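Local coordinates for endoglucanase A (Clostridium acetobutylicum, PDB 3IK2), which probably hydrolyses internal beta-1,4-glucosidic bonds of cellulose and related glucans, as an endoglucanase of glycoside hydrolase family 44, at residues A[440-445]-A[504-509]; A[469-474]-A[485-490]; A[412-417]-A[432-437]; A[455-460]-A[494-499]. One frame throughout, in Å; residues are numbered along the deposited sequence.

Contact 1: residues A[440-445]-A[504-509]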
loop_
_atom_site.group_PDB
_atom_site.type_symbol
_atom_site.label_atom_id
_atom_site.label_comp_id
_atom_site.label_asym_id
_atom_site.label_seq_id
_atom_site.Cartn_x
_atom_site.Cartn_y
_atom_site.Cartn_z
ATOM N N LYS A 440 4.627 -26.472 10.805
ATOM C CA LYS A 440 5.383 -25.249 11.109
ATOM C C LYS A 440 4.665 -23.978 11.612
ATOM O O LYS A 440 3.549 -23.655 11.217
ATOM C CB LYS A 440 6.285 -24.891 9.936
ATOM C CG LYS A 440 5.663 -24.029 8.915
ATOM C CD LYS A 440 6.784 -23.522 8.083
ATOM C CE LYS A 440 6.253 -23.112 6.764
ATOM N NZ LYS A 440 7.297 -22.354 6.105
ATOM N N MET A 441 5.377 -23.249 12.456
ATOM C CA MET A 441 4.966 -21.943 12.908
ATOM C C MET A 441 6.058 -20.925 12.599
ATOM O O MET A 441 7.242 -21.216 12.754
ATOM C CB MET A 441 4.655 -21.947 14.412
ATOM C CG MET A 441 4.482 -20.528 14.924
ATOM S SD MET A 441 4.048 -20.322 16.612
ATOM C CE MET A 441 5.016 -21.545 17.456
ATOM N N ASP A 442 5.641 -19.736 12.161
ATOM C CA ASP A 442 6.555 -18.671 11.757
ATOM C C ASP A 442 6.373 -17.522 12.706
ATOM O O ASP A 442 5.240 -17.170 13.035
ATOM C CB ASP A 442 6.288 -18.211 10.327
ATOM C CG ASP A 442 6.773 -19.214 9.304
ATOM O OD1 ASP A 442 7.973 -19.222 8.967
ATOM O OD2 ASP A 442 5.934 -20.006 8.848
ATOM N N ILE A 443 7.490 -16.977 13.188
ATOM C CA ILE A 443 7.432 -15.897 14.157
ATOM C C ILE A 443 8.350 -14.782 13.677
ATOM O O ILE A 443 9.496 -15.035 13.308
ATOM C CB ILE A 443 7.818 -16.363 15.580
ATOM C CG1 ILE A 443 7.018 -17.604 15.986
ATOM C CG2 ILE A 443 7.553 -15.269 16.592
ATOM C CD1 ILE A 443 7.614 -18.365 17.176
ATOM N N ILE A 444 7.830 -13.560 13.656
ATOM C CA ILE A 444 8.672 -12.370 13.476
ATOM C C ILE A 444 8.882 -11.722 14.825
ATOM O O ILE A 444 7.917 -11.439 15.559
ATOM C CB ILE A 444 8.044 -11.325 12.494
ATOM C CG1 ILE A 444 7.730 -11.964 11.151
ATOM C CG2 ILE A 444 8.980 -10.083 12.300
ATOM C CD1 ILE A 444 8.962 -12.401 10.363
ATOM N N VAL A 445 10.152 -11.496 15.156
ATOM C CA VAL A 445 10.516 -10.880 16.420
ATOM C C VAL A 445 11.569 -9.820 16.141
ATOM O O VAL A 445 12.584 -10.098 15.490
ATOM C CB VAL A 445 11.040 -11.946 17.452
ATOM C CG1 VAL A 445 11.352 -11.302 18.762
ATOM C CG2 VAL A 445 9.991 -12.991 17.698
ATOM N N ALA A 504 16.098 -7.670 13.655
ATOM C CA ALA A 504 14.812 -8.267 13.283
ATOM C C ALA A 504 15.077 -9.715 12.839
ATOM O O ALA A 504 15.999 -9.978 12.071
ATOM C CB ALA A 504 14.133 -7.465 12.173
ATOM N N VAL A 505 14.239 -10.630 13.311
ATOM C CA VAL A 505 14.456 -12.054 13.161
ATOM C C VAL A 505 13.135 -12.724 12.717
ATOM O O VAL A 505 12.061 -12.256 13.081
ATOM C CB VAL A 505 15.016 -12.599 14.571
ATOM C CG1 VAL A 505 14.235 -13.741 15.148
ATOM C CG2 VAL A 505 16.501 -12.767 14.586
ATOM N N HIS A 506 13.256 -13.791 11.913
ATOM C CA HIS A 506 12.173 -14.717 11.546
ATOM C C HIS A 506 12.528 -16.101 12.157
ATOM O O HIS A 506 13.570 -16.694 11.834
ATOM C CB HIS A 506 12.065 -14.809 9.986
ATOM C CG HIS A 506 10.923 -15.644 9.471
ATOM N ND1 HIS A 506 10.330 -15.414 8.237
ATOM C CD2 HIS A 506 10.259 -16.695 10.010
ATOM C CE1 HIS A 506 9.372 -16.293 8.038
ATOM N NE2 HIS A 506 9.300 -17.082 9.098
ATOM N N ILE A 507 11.669 -16.602 13.050
ATOM C CA ILE A 507 11.893 -17.897 13.693
ATOM C C ILE A 507 10.972 -18.913 13.037
ATOM O O ILE A 507 9.781 -18.649 12.882
ATOM C CB ILE A 507 11.616 -17.841 15.222
ATOM C CG1 ILE A 507 12.499 -16.782 15.890
ATOM C CG2 ILE A 507 11.788 -19.245 15.888
ATOM C CD1 ILE A 507 12.239 -16.589 17.352
ATOM N N VAL A 508 11.524 -20.067 12.649
ATOM C CA VAL A 508 10.714 -21.154 12.088
ATOM C C VAL A 508 10.728 -22.329 13.072
ATOM O O VAL A 508 11.790 -22.888 13.373
ATOM C CB VAL A 508 11.207 -21.594 10.688
ATOM C CG1 VAL A 508 10.249 -22.652 10.064
ATOM C CG2 VAL A 508 11.344 -20.392 9.763
ATOM N N LEU A 509 9.553 -22.677 13.599
ATOM C CA LEU A 509 9.443 -23.832 14.488
ATOM C C LEU A 509 8.854 -25.001 13.724
ATOM O O LEU A 509 7.936 -24.829 12.912
ATOM C CB LEU A 509 8.580 -23.518 15.717
ATOM C CG LEU A 509 8.854 -22.294 16.591
ATOM C CD1 LEU A 509 7.814 -22.260 17.689
ATOM C CD2 LEU A 509 10.257 -22.302 17.227
#

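Contact 2: residues A[469-474]-A[485-490]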
loop_
_atom_site.group_PDB
_atom_site.type_symbol
_atom_site.label_atom_id
_atom_site.label_comp_id
_atom_site.label_asym_id
_atom_site.label_seq_id
_atom_site.Cartn_x
_atom_site.Cartn_y
_atom_site.Cartn_z
ATOM N N GLY A 469 13.740 -25.109 16.279
ATOM C CA GLY A 469 13.570 -23.758 15.761
ATOM C C GLY A 469 14.808 -23.303 15.000
ATOM O O GLY A 469 15.936 -23.425 15.492
ATOM N N GLN A 470 14.585 -22.790 13.793
ATOM C CA GLN A 470 15.642 -22.124 13.009
ATOM C C GLN A 470 15.379 -20.623 12.927
ATOM O O GLN A 470 14.227 -20.178 12.988
ATOM C CB GLN A 470 15.725 -22.717 11.612
ATOM C CG GLN A 470 16.252 -24.140 11.579
ATOM C CD GLN A 470 16.382 -24.664 10.152
ATOM O OE1 GLN A 470 17.483 -24.840 9.661
ATOM N NE2 GLN A 470 15.256 -24.888 9.480
ATOM N N VAL A 471 16.441 -19.846 12.769
ATOM C CA VAL A 471 16.336 -18.405 12.913
ATOM C C VAL A 471 17.131 -17.675 11.828
ATOM O O VAL A 471 18.280 -18.010 11.596
ATOM C CB VAL A 471 16.823 -17.935 14.317
ATOM C CG1 VAL A 471 16.661 -16.412 14.453
ATOM C CG2 VAL A 471 16.076 -18.687 15.460
ATOM N N TRP A 472 16.494 -16.692 11.173
ATOM C CA TRP A 472 17.144 -15.836 10.160
ATOM C C TRP A 472 16.918 -14.373 10.492
ATOM O O TRP A 472 15.866 -14.010 10.951
ATOM C CB TRP A 472 16.593 -16.099 8.758
ATOM C CG TRP A 472 16.934 -17.449 8.175
ATOM C CD1 TRP A 472 17.915 -17.744 7.260
ATOM C CD2 TRP A 472 16.253 -18.664 8.441
ATOM N NE1 TRP A 472 17.884 -19.088 6.955
ATOM C CE2 TRP A 472 16.874 -19.674 7.669
ATOM C CE3 TRP A 472 15.170 -19.006 9.273
ATOM C CZ2 TRP A 472 16.453 -21.004 7.705
ATOM C CZ3 TRP A 472 14.747 -20.331 9.302
ATOM C CH2 TRP A 472 15.381 -21.311 8.523
ATOM N N GLY A 473 17.886 -13.515 10.209
ATOM C CA GLY A 473 17.731 -12.116 10.594
ATOM C C GLY A 473 18.694 -11.117 10.021
ATOM O O GLY A 473 19.678 -11.463 9.395
ATOM N N PHE A 474 18.373 -9.848 10.245
ATOM C CA PHE A 474 19.210 -8.736 9.852
ATOM C C PHE A 474 19.235 -7.804 11.035
ATOM O O PHE A 474 18.365 -7.881 11.919
ATOM C CB PHE A 474 18.709 -8.029 8.563
ATOM C CG PHE A 474 17.324 -7.449 8.656
ATOM C CD1 PHE A 474 17.131 -6.124 9.069
ATOM C CD2 PHE A 474 16.208 -8.208 8.297
ATOM C CE1 PHE A 474 15.855 -5.575 9.144
ATOM C CE2 PHE A 474 14.927 -7.663 8.369
ATOM C CZ PHE A 474 14.749 -6.332 8.794
ATOM N N ASP A 485 21.918 -18.686 14.872
ATOM C CA ASP A 485 21.950 -19.903 15.646
ATOM C C ASP A 485 20.547 -20.489 15.874
ATOM O O ASP A 485 19.579 -19.742 16.133
ATOM C CB ASP A 485 22.628 -19.611 16.982
ATOM C CG ASP A 485 23.382 -20.804 17.532
ATOM O OD1 ASP A 485 23.956 -21.618 16.746
ATOM O OD2 ASP A 485 23.405 -20.900 18.777
ATOM N N ASP A 486 20.436 -21.816 15.788
ATOM C CA ASP A 486 19.150 -22.470 16.041
ATOM C C ASP A 486 18.686 -22.181 17.444
ATOM O O ASP A 486 19.504 -21.915 18.338
ATOM C CB ASP A 486 19.239 -23.979 15.869
ATOM C CG ASP A 486 19.459 -24.395 14.438
ATOM O OD1 ASP A 486 19.602 -23.542 13.549
ATOM O OD2 ASP A 486 19.497 -25.611 14.196
ATOM N N VAL A 487 17.367 -22.212 17.626
ATOM C CA VAL A 487 16.777 -22.282 18.951
ATOM C C VAL A 487 17.435 -23.436 19.728
ATOM O O VAL A 487 17.508 -24.574 19.258
ATOM C CB VAL A 487 15.242 -22.406 18.900
ATOM C CG1 VAL A 487 14.674 -22.689 20.288
ATOM C CG2 VAL A 487 14.647 -21.109 18.362
ATOM N N SER A 488 17.940 -23.084 20.903
ATOM C CA SER A 488 18.707 -23.962 21.777
ATOM C C SER A 488 18.031 -25.293 22.031
ATOM O O SER A 488 18.553 -26.364 21.686
ATOM C CB SER A 488 18.905 -23.261 23.124
ATOM O OG SER A 488 20.215 -23.463 23.608
ATOM N N SER A 489 16.868 -25.217 22.658
ATOM C CA SER A 489 16.135 -26.405 23.075
ATOM C C SER A 489 14.708 -25.979 23.264
ATOM O O SER A 489 14.437 -24.865 23.751
ATOM C CB SER A 489 16.689 -26.998 24.389
ATOM O OG SER A 489 16.891 -26.009 25.389
ATOM N N ILE A 490 13.804 -26.857 22.850
ATOM C CA ILE A 490 12.396 -26.620 23.057
ATOM C C ILE A 490 11.824 -27.723 23.923
ATOM O O ILE A 490 11.948 -28.910 23.620
ATOM C CB ILE A 490 11.591 -26.510 21.746
ATOM C CG1 ILE A 490 12.332 -25.620 20.723
ATOM C CG2 ILE A 490 10.186 -25.992 22.066
ATOM C CD1 ILE A 490 11.447 -25.113 19.558
HETATM O O HOH W 1 15.951 -26.070 17.696
HETATM O O HOH W 2 19.023 -21.271 12.422
#

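Contact 3: residues A[412-417]-A[432-437]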
loop_
_atom_site.group_PDB
_atom_site.type_symbol
_atom_site.label_atom_id
_atom_site.label_comp_id
_atom_site.label_asym_id
_atom_site.label_seq_id
_atom_site.Cartn_x
_atom_site.Cartn_y
_atom_site.Cartn_z
ATOM N N TYR A 412 6.524 -16.639 5.096
ATOM C CA TYR A 412 5.707 -16.451 6.279
ATOM C C TYR A 412 4.371 -17.209 6.152
ATOM O O TYR A 412 3.969 -17.590 5.044
ATOM C CB TYR A 412 5.508 -14.937 6.479
ATOM C CG TYR A 412 5.079 -14.573 7.874
ATOM C CD1 TYR A 412 5.902 -14.838 8.956
ATOM C CD2 TYR A 412 3.834 -13.999 8.111
ATOM C CE1 TYR A 412 5.513 -14.546 10.243
ATOM C CE2 TYR A 412 3.438 -13.686 9.407
ATOM C CZ TYR A 412 4.293 -13.952 10.459
ATOM O OH TYR A 412 3.918 -13.660 11.741
ATOM N N GLY A 413 3.698 -17.456 7.272
ATOM C CA GLY A 413 2.404 -18.162 7.270
ATOM C C GLY A 413 1.262 -17.309 6.721
ATOM O O GLY A 413 1.405 -16.118 6.576
ATOM N N ASP A 414 0.129 -17.933 6.439
ATOM C CA ASP A 414 -1.034 -17.275 5.870
ATOM C C ASP A 414 -2.093 -16.972 6.932
ATOM O O ASP A 414 -3.112 -16.361 6.639
ATOM C CB ASP A 414 -1.636 -18.136 4.747
ATOM C CG ASP A 414 -2.033 -19.536 5.218
ATOM O OD1 ASP A 414 -1.958 -19.847 6.428
ATOM O OD2 ASP A 414 -2.423 -20.355 4.370
ATOM N N THR A 415 -1.847 -17.393 8.171
ATOM C CA THR A 415 -2.827 -17.190 9.251
ATOM C C THR A 415 -2.148 -16.607 10.466
ATOM O O THR A 415 -1.343 -17.282 11.087
ATOM C CB THR A 415 -3.509 -18.516 9.664
ATOM O OG1 THR A 415 -3.811 -19.280 8.494
ATOM C CG2 THR A 415 -4.792 -18.263 10.459
ATOM N N ASP A 416 -2.482 -15.363 10.803
ATOM C CA ASP A 416 -1.947 -14.718 11.994
ATOM C C ASP A 416 -2.613 -15.325 13.228
ATOM O O ASP A 416 -3.801 -15.615 13.203
ATOM C CB ASP A 416 -2.203 -13.206 11.949
ATOM C CG ASP A 416 -1.803 -12.503 13.235
ATOM O OD1 ASP A 416 -2.708 -12.148 14.012
ATOM O OD2 ASP A 416 -0.588 -12.323 13.485
ATOM N N VAL A 417 -1.836 -15.529 14.289
ATOM C CA VAL A 417 -2.366 -16.063 15.536
ATOM C C VAL A 417 -1.921 -15.193 16.688
ATOM O O VAL A 417 -0.996 -14.397 16.550
ATOM C CB VAL A 417 -1.993 -17.578 15.780
ATOM C CG1 VAL A 417 -2.466 -18.490 14.586
ATOM C CG2 VAL A 417 -0.511 -17.758 16.039
ATOM N N SER A 432 2.500 -16.695 12.987
ATOM C CA SER A 432 1.564 -17.199 11.996
ATOM C C SER A 432 1.632 -18.719 11.836
ATOM O O SER A 432 2.678 -19.367 12.063
ATOM C CB SER A 432 1.786 -16.540 10.625
ATOM O OG SER A 432 3.051 -16.899 10.114
ATOM N N VAL A 433 0.510 -19.280 11.406
ATOM C CA VAL A 433 0.477 -20.694 11.057
ATOM C C VAL A 433 0.188 -20.751 9.544
ATOM O O VAL A 433 -0.181 -19.752 8.956
ATOM C CB VAL A 433 -0.503 -21.468 12.019
ATOM C CG1 VAL A 433 -1.102 -22.634 11.367
ATOM C CG2 VAL A 433 0.227 -21.898 13.314
ATOM N N THR A 434 0.418 -21.896 8.912
ATOM C CA THR A 434 0.198 -22.065 7.481
ATOM C C THR A 434 -0.955 -23.070 7.333
ATOM O O THR A 434 -0.861 -24.209 7.817
ATOM C CB THR A 434 1.508 -22.532 6.780
ATOM O OG1 THR A 434 2.560 -21.583 7.044
ATOM C CG2 THR A 434 1.324 -22.692 5.268
ATOM N N SER A 435 -2.045 -22.630 6.703
ATOM C CA SER A 435 -3.316 -23.379 6.690
ATOM C C SER A 435 -3.245 -24.800 6.122
ATOM O O SER A 435 -4.009 -25.670 6.540
ATOM C CB SER A 435 -4.377 -22.604 5.931
ATOM O OG SER A 435 -3.958 -22.469 4.584
ATOM N N ASN A 436 -2.337 -25.043 5.187
ATOM C CA ASN A 436 -2.116 -26.398 4.702
ATOM C C ASN A 436 -0.777 -27.068 5.085
ATOM O O ASN A 436 -0.409 -28.105 4.526
ATOM C CB ASN A 436 -2.386 -26.484 3.196
ATOM C CG ASN A 436 -1.589 -25.479 2.388
ATOM O OD1 ASN A 436 -0.486 -25.067 2.775
ATOM N ND2 ASN A 436 -2.146 -25.091 1.220
ATOM N N ASP A 437 -0.050 -26.493 6.032
ATOM C CA ASP A 437 1.141 -27.173 6.579
ATOM C C ASP A 437 1.271 -27.008 8.093
ATOM O O ASP A 437 1.925 -26.072 8.558
ATOM C CB ASP A 437 2.449 -26.727 5.891
ATOM C CG ASP A 437 3.675 -27.478 6.436
ATOM O OD1 ASP A 437 3.460 -28.541 7.056
ATOM O OD2 ASP A 437 4.832 -27.019 6.255
HETATM O O HOH W 3 4.311 -20.707 4.988
#

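Contact 4: residues A[455-460]-A[494-499]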
loop_
_atom_site.group_PDB
_atom_site.type_symbol
_atom_site.label_atom_id
_atom_site.label_comp_id
_atom_site.label_asym_id
_atom_site.label_seq_id
_atom_site.Cartn_x
_atom_site.Cartn_y
_atom_site.Cartn_z
ATOM N N ASN A 455 16.135 -10.795 26.127
ATOM C CA ASN A 455 15.845 -12.202 26.338
ATOM C C ASN A 455 14.369 -12.445 26.168
ATOM O O ASN A 455 13.554 -11.998 26.968
ATOM C CB ASN A 455 16.290 -12.650 27.729
ATOM C CG ASN A 455 17.788 -12.476 27.926
ATOM O OD1 ASN A 455 18.594 -13.001 27.140
ATOM N ND2 ASN A 455 18.172 -11.688 28.945
ATOM N N PHE A 456 14.022 -13.129 25.092
ATOM C CA PHE A 456 12.635 -13.398 24.827
ATOM C C PHE A 456 12.344 -14.764 25.383
ATOM O O PHE A 456 12.991 -15.738 25.017
ATOM C CB PHE A 456 12.329 -13.360 23.329
ATOM C CG PHE A 456 12.274 -11.985 22.746
ATOM C CD1 PHE A 456 11.090 -11.232 22.816
ATOM C CD2 PHE A 456 13.382 -11.450 22.089
ATOM C CE1 PHE A 456 11.019 -9.962 22.263
ATOM C CE2 PHE A 456 13.318 -10.167 21.524
ATOM C CZ PHE A 456 12.141 -9.428 21.609
ATOM N N ASN A 457 11.356 -14.814 26.259
ATOM C CA ASN A 457 10.863 -16.053 26.823
ATOM C C ASN A 457 9.540 -16.382 26.141
ATOM O O ASN A 457 8.563 -15.670 26.317
ATOM C CB ASN A 457 10.717 -15.885 28.347
ATOM C CG ASN A 457 11.957 -15.263 28.979
ATOM O OD1 ASN A 457 13.084 -15.724 28.740
ATOM N ND2 ASN A 457 11.770 -14.195 29.763
ATOM N N PHE A 458 9.530 -17.441 25.331
ATOM C CA PHE A 458 8.395 -17.772 24.505
ATOM C C PHE A 458 7.569 -18.847 25.131
ATOM O O PHE A 458 8.094 -19.890 25.527
ATOM C CB PHE A 458 8.821 -18.262 23.102
ATOM C CG PHE A 458 9.481 -17.200 22.242
ATOM C CD1 PHE A 458 8.721 -16.420 21.375
ATOM C CD2 PHE A 458 10.868 -16.998 22.296
ATOM C CE1 PHE A 458 9.330 -15.430 20.576
ATOM C CE2 PHE A 458 11.489 -16.025 21.512
ATOM C CZ PHE A 458 10.707 -15.225 20.651
ATOM N N ASN A 459 6.258 -18.623 25.142
ATOM C CA ASN A 459 5.313 -19.630 25.598
ATOM C C ASN A 459 4.305 -19.895 24.507
ATOM O O ASN A 459 3.393 -19.094 24.294
ATOM C CB ASN A 459 4.590 -19.146 26.860
ATOM C CG ASN A 459 5.541 -18.545 27.872
ATOM O OD1 ASN A 459 6.182 -19.285 28.639
ATOM N ND2 ASN A 459 5.669 -17.188 27.868
ATOM N N VAL A 460 4.460 -21.023 23.825
ATOM C CA VAL A 460 3.560 -21.383 22.745
ATOM C C VAL A 460 2.469 -22.328 23.261
ATOM O O VAL A 460 2.728 -23.478 23.631
ATOM C CB VAL A 460 4.320 -22.004 21.564
ATOM C CG1 VAL A 460 3.385 -22.305 20.441
ATOM C CG2 VAL A 460 5.439 -21.076 21.109
ATOM N N LYS A 494 8.070 -24.363 24.952
ATOM C CA LYS A 494 8.649 -23.208 25.625
ATOM C C LYS A 494 10.108 -23.139 25.292
ATOM O O LYS A 494 10.781 -24.156 25.263
ATOM C CB LYS A 494 8.562 -23.339 27.126
ATOM C CG LYS A 494 7.206 -23.211 27.746
ATOM C CD LYS A 494 7.322 -23.751 29.184
ATOM C CE LYS A 494 6.312 -23.140 30.128
ATOM N NZ LYS A 494 4.912 -23.331 29.663
ATOM N N PHE A 495 10.618 -21.936 25.082
ATOM C CA PHE A 495 12.011 -21.759 24.712
ATOM C C PHE A 495 12.363 -20.306 24.904
ATOM O O PHE A 495 11.499 -19.466 25.095
ATOM C CB PHE A 495 12.290 -22.217 23.264
ATOM C CG PHE A 495 11.576 -21.403 22.208
ATOM C CD1 PHE A 495 12.208 -20.311 21.598
ATOM C CD2 PHE A 495 10.276 -21.731 21.813
ATOM C CE1 PHE A 495 11.555 -19.564 20.612
ATOM C CE2 PHE A 495 9.613 -20.976 20.830
ATOM C CZ PHE A 495 10.258 -19.898 20.228
ATOM N N THR A 496 13.653 -20.025 24.880
ATOM C CA THR A 496 14.163 -18.682 25.054
ATOM C C THR A 496 14.994 -18.365 23.809
ATOM O O THR A 496 15.492 -19.284 23.143
ATOM C CB THR A 496 14.957 -18.572 26.376
ATOM O OG1 THR A 496 14.085 -18.873 27.469
ATOM C CG2 THR A 496 15.434 -17.176 26.603
ATOM N N TYR A 497 15.052 -17.080 23.451
ATOM C CA TYR A 497 15.929 -16.594 22.401
ATOM C C TYR A 497 16.315 -15.148 22.718
ATOM O O TYR A 497 15.446 -14.267 22.856
ATOM C CB TYR A 497 15.336 -16.756 20.978
ATOM C CG TYR A 497 16.439 -16.888 19.926
ATOM C CD1 TYR A 497 17.078 -18.100 19.722
ATOM C CD2 TYR A 497 16.858 -15.789 19.162
ATOM C CE1 TYR A 497 18.111 -18.235 18.774
ATOM C CE2 TYR A 497 17.892 -15.897 18.217
ATOM C CZ TYR A 497 18.533 -17.130 18.027
ATOM O OH TYR A 497 19.596 -17.275 17.103
ATOM N N LYS A 498 17.624 -14.949 22.884
ATOM C CA LYS A 498 18.230 -13.656 23.117
ATOM C C LYS A 498 18.561 -12.947 21.793
ATOM O O LYS A 498 19.273 -13.478 20.949
ATOM C CB LYS A 498 19.490 -13.789 23.970
ATOM C CG LYS A 498 20.149 -12.467 24.312
ATOM C CD LYS A 498 21.348 -12.701 25.260
ATOM C CE LYS A 498 21.803 -11.391 25.912
ATOM N NZ LYS A 498 22.920 -11.589 26.910
ATOM N N ILE A 499 18.033 -11.737 21.643
ATOM C CA ILE A 499 18.184 -10.959 20.421
ATOM C C ILE A 499 18.939 -9.659 20.730
ATOM O O ILE A 499 18.495 -8.873 21.577
ATOM C CB ILE A 499 16.778 -10.686 19.815
ATOM C CG1 ILE A 499 16.194 -12.014 19.317
ATOM C CG2 ILE A 499 16.832 -9.729 18.658
ATOM C CD1 ILE A 499 14.766 -11.946 18.850
#

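Contact 1: residues A[440-445]-A[504-509]
Met-441 to Val-445 run against Leu-509 to Val-505 as neighbouring antiparallel strands in the beta-sandwich domain that accompanies the TIM-like barrel, the axes of the two segments approaching to 4.6 Å. The backbone bonds come in three reciprocal pairs: Met-441 with Leu-509, Ile-443 with Ile-507 and Val-445 with Val-505. The bond from Ile-507 N to Ile-443 O measures 2.7 Å. The non-hydrogen-bonded positions between them add CA-H...O contacts, among them His-506 CA to Ile-443 O at 3.2 Å.

Apolar packing fills the face that carries Ile-443, Val-445, Ile-507 and Leu-509. CB of Ile-443 lies 4.1 Å from CB of Ile-507, and its CD1 reaches diagonally to CD1 of Leu-509 at 3.9 Å. Beyond them Val-445 meets Phe-456 and Phe-458, and Leu-509 meets Phe-495, so this face looks into the core between the layers of the sandwich.

The other face is polar at its centre. With CG anti to the backbone N (chi1 -175°), the His-506 ring stands over the neighbouring strand and turns its NE2 edge to Asp-442. ND1 is hydrogen-bonded to Leu-401 O of helix 393-403, which can only accept; with both nitrogens donating, the ring would probably be protonated, and Asp-442 would offset its charge. CD1 of Ile-444 rests off-centre against the same ring, 4.2 Å from its centroid. The histidine-carboxylate bond itself, NE2 of His-506 to OD1 of Asp-442, is short at 2.5 Å and meets the oxygen on its anti side, 24° out of the carboxylate plane, with carboxylate and ring planes 77° apart.

Contact 2: residues A[469-474]-A[485-490]
The N-H of Val-487 reaches Gly-469 O at 2.8 Å, the one direct hydrogen bond between the strand segment 469-474 and the loop segment 485-490. The donor sits above the carbonyl plane, 41° out of it. A water doubles the link: it accepts from Gly-469 N at 2.8 Å and donates to Val-487 O at 2.7 Å, standing in for the backbone bond that would complete a bridged pair. A second water accepts from Val-471 N and lies 2.6 Å from OD1 of Asp-486, probably as a donor.

That carboxylate lies alongside Gln-470, the two side chains pointing the same way with amide and carboxylate planes nearly perpendicular. NZ of Lys-483 serves both, hydrogen-bonded to OE1 of Gln-470 and in a long, weak ion pair with OD1 of Asp-486.

On the inner side CG2 of Val-487 comes to 3.9 Å from CA of Gly-469 and touches CG2 of Val-471 at 4.0 Å, the two valine side chains crossing at about a right angle. CD1 of Ile-490 approaches Gly-469 N at 4.0 Å. Because Gly-469 carries no side chain, the valine can settle directly against its backbone. Val-487 also touches Phe-495 and Tyr-497 of the last-but-one strand. Direct at one backbone bond and water-mediated at the next, with apolar packing of the valines on the inner side, the loop pairs with strand 468-475 only partly through its own backbone.

Contact 3: residues A[412-417]-A[432-437]
Thr-415 and Val-433 are paired through two backbone bonds in the hairpin of strands 415-421 and 427-433, where the ladder begins with a classic beta bulge. Val-433 N donates to Thr-415 O at 2.7 Å, while Val-433 O takes Thr-415 N at 3.0 Å and, more weakly, Asp-414 N. Asp-414 and Thr-415 thus share one opposite residue.

The bulge turns the Asp-414 carboxylate toward the type I turn Thr-434 to Asp-437, its CG lying between the backbone N and the carbonyl carbon (chi1 58°). It holds Ser-435 by both oxygens: OD1 receives Ser-435 N at 2.8 Å and OD2 receives Ser-435 OG at 2.6 Å, both on the syn side. Thr-415 OG1 bonds OD1 as well, from above the carboxylate plane, so OD1 serves two donors and the carboxylate is fixed in rotation. The ring of Tyr-412 lies under Ser-432, whose OG accepts a weak 3.0 Å bond from Gly-413 N and sits over the ring centre, 3.1 Å above the plane of Tyr-412.

Farther out, strand 2-15 flanks 415-421 on the side away from 427-433, with a backbone bond between Asp-416 and Gln-14, and Asp-442 on the next strand is backbone-bonded to Ser-432. The Tyr-412 ring meets Tyr-402 of helix 393-403 edge-to-face, probably at the join with the barrel. A water joins Tyr-412 O to Thr-434 OG1, lying 2.8 Å from that OG1.

Contact 4: residues A[455-460]-A[494-499]
The edge strand of the sandwich sheet, 494-499, pairs antiparallel with strand 454-461, Phe-456 opposite Tyr-497 and Phe-458 opposite Phe-495. Each couple is closed by two backbone bonds; Phe-458 N to Phe-495 O is 2.8 Å, whereas the return from Phe-495 N to Phe-458 O stretches to 3.3 Å.

Aromatic side chains fill the inner face. The rings of Phe-458 and Phe-495 are nearly parallel, 14° apart, but displaced along their planes, centroids 4.5 Å apart, so their overlap is slight. Phe-495 reaches this place with CG between its backbone N and carbonyl carbon (chi1 64°), which lays its ring beneath CB of Phe-458, 3.7 Å from the ring centroid. CB of Tyr-497 sits at the edge of the Phe-458 ring, 4.0 Å from CE2. Diagonally, CD1 of Ile-499 touches CE2 of Phe-456 at 3.5 Å.

On the outer face three asparagines alternate with the aromatics. OD1 of Asn-455 lies along the aliphatic part of Lys-498, 3.3 Å from CG, and OD1 of Asn-457 beside CG2 of Thr-496 at 3.5 Å. Their ND2 groups turn the other way, to Asp-2 and, weakly, Asn-4 of the N-terminal strand. The outer strand is therefore amphipathic: its phenylalanine and isoleucine join the core with Leu-509 and Val-505, while its lysines and threonine keep a polar surface.

How the contacts relate
After the barrel, the chain re-enters the sandwich domain, whose first strand, 2-15, was laid down at the N terminus. Contact 3 closes first, a short hairpin loop complete before contact 1 opens. Contact 1 then spans 440 to 509, and contact 4 nests inside it, with contact 2 nested inside contact 4. In the sheet, contacts 3, 1 and 2 follow one another on successive neighbouring strands, from 415-421 to 468-475. Contact 4 lies beyond strand 2-15 at the other end and folds back over contact 1, so Val-445 packs on Ile-499. Asp-485 O, bonded to Tyr-497 OH, ties contact 2 to contact 4.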